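Local coordinates for hypothetical protein HI1011 (Haemophilus influenzae, PDB 1YZY) that catalyses the ATP-dependent phosphorylation of 3-oxo-tetronate to 3-oxo-tetronate 4-phosphate, as a member of the four-carbon acid sugar kinase family, at residues G91-G94 / P95-A99. Numbering follows the deposited sequence.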
loop_
_atom_site.group_PDB
_atom_site.type_symbol
_atom_site.label_atom_id
_atom_site.label_comp_id
_atom_site.label_asym_id
_atom_site.label_seq_id
_atom_site.Cartn_x
_atom_site.Cartn_y
_atom_site.Cartn_z
ATOM N N GLY A 91 4.895 15.745 14.756
ATOM C CA GLY A 91 4.420 14.634 13.942
ATOM C C GLY A 91 3.061 14.986 13.419
ATOM O O GLY A 91 2.098 15.161 14.158
ATOM N N ASN A 92 3.061 15.050 12.102
ATOM C CA ASN A 92 1.961 15.454 11.222
ATOM C C ASN A 92 0.611 14.794 11.451
ATOM O O ASN A 92 -0.377 15.192 10.834
ATOM C CB ASN A 92 2.368 15.212 9.770
ATOM C CG ASN A 92 3.762 15.811 9.578
ATOM O OD1 ASN A 92 4.140 16.767 10.259
ATOM N ND2 ASN A 92 4.533 15.240 8.661
ATOM N N ILE A 93 0.555 13.752 12.278
ATOM C CA ILE A 93 -0.729 13.069 12.497
ATOM C C ILE A 93 -1.748 14.069 13.056
ATOM O O ILE A 93 -2.840 14.229 12.507
ATOM C CB ILE A 93 -0.585 11.849 13.443
ATOM C CG1 ILE A 93 0.216 10.749 12.748
ATOM C CG2 ILE A 93 -1.960 11.308 13.860
ATOM C CD1 ILE A 93 0.582 9.608 13.667
ATOM N N GLY A 94 -1.358 14.772 14.118
ATOM C CA GLY A 94 -2.227 15.762 14.739
ATOM C C GLY A 94 -2.539 16.951 13.852
ATOM O O GLY A 94 -3.703 17.341 13.715
ATOM N N PRO A 95 -1.508 17.612 13.307
ATOM C CA PRO A 95 -1.720 18.767 12.427
ATOM C C PRO A 95 -2.646 18.445 11.246
ATOM O O PRO A 95 -3.534 19.232 10.912
ATOM C CB PRO A 95 -0.308 19.071 11.951
ATOM C CG PRO A 95 0.522 18.733 13.179
ATOM C CD PRO A 95 -0.072 17.424 13.597
ATOM N N VAL A 96 -2.408 17.301 10.601
ATOM C CA VAL A 96 -3.213 16.878 9.458
ATOM C C VAL A 96 -4.649 16.591 9.859
ATOM O O VAL A 96 -5.574 16.947 9.130
ATOM C CB VAL A 96 -2.602 15.642 8.748
ATOM C CG1 VAL A 96 -3.501 15.174 7.629
ATOM C CG2 VAL A 96 -1.242 15.992 8.174
ATOM N N THR A 97 -4.836 15.932 11.000
ATOM C CA THR A 97 -6.181 15.621 11.481
ATOM C C THR A 97 -6.938 16.926 11.712
ATOM O O THR A 97 -8.098 17.076 11.308
ATOM C CB THR A 97 -6.139 14.788 12.806
ATOM O OG1 THR A 97 -5.499 13.533 12.565
ATOM C CG2 THR A 97 -7.540 14.514 13.332
ATOM N N ASP A 98 -6.265 17.884 12.339
ATOM C CA ASP A 98 -6.872 19.180 12.621
ATOM C C ASP A 98 -7.226 19.945 11.359
ATOM O O ASP A 98 -8.284 20.569 11.286
ATOM C CB ASP A 98 -5.950 20.008 13.496
ATOM C CG ASP A 98 -6.010 19.538 14.931
ATOM O OD1 ASP A 98 -7.100 19.102 15.360
ATOM O OD2 ASP A 98 -4.974 19.599 15.624
ATOM N N ALA A 99 -6.318 19.936 10.390
ATOM C CA ALA A 99 -6.548 20.624 9.125
ATOM C C ALA A 99 -7.752 20.002 8.427
ATOM O O ALA A 99 -8.598 20.714 7.890
ATOM C CB ALA A 99 -5.311 20.523 8.250
#
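Pro-95 packs its ring against the backbone of Gly-91 and Asn-92 in the first turn of helix 93-104, part of the sugar-binding N-terminal domain. Pro-95 CD lies 3.2 Å from Gly-91 O. A proline has no N-H to give, and the first turn of a helix is where that costs no i to i-4 bond. The ring also touches Val-55 of helix 55-71.

Val-96 makes the first i to i-4 bond of this turn, from Val-96 N to Asn-92 O at 2.9 Å. The N-H points fairly straight at the oxygen (157°). CG2 stands beside the backbone N and anti to the carbonyl carbon, which leaves Val-96 CG2 2.9 Å from Asn-92 O, a tight contact. The Val-96 side chain also meets Phe-79 of strand 77-80.

Thr-97 grips Ile-93 O twice. Thr-97 N bonds to Ile-93 O at 3.0 Å. Thr-97 OG1 donates to Ile-93 O at 2.7 Å. The two donors come from opposite faces of the Ile-93 carbonyl plane, with OG1 35° out of it. A chi1 of -63° sets OG1 beside the backbone N, within bonding distance of Ile-93 O.

Asp-98 N bonds to Gly-94 O at 3.0 Å. The carboxylate is held by other parts of the chain. OD1 is hydrogen-bonded to Tyr-193 OH and forms a salt bridge with Arg-192 NE. OD2 accepts from Lys-161 N, in the loop after helix 152-159. Asp-98 OD2 also lies 3.2 Å from Gly-94 O, but both are acceptors and do not bond.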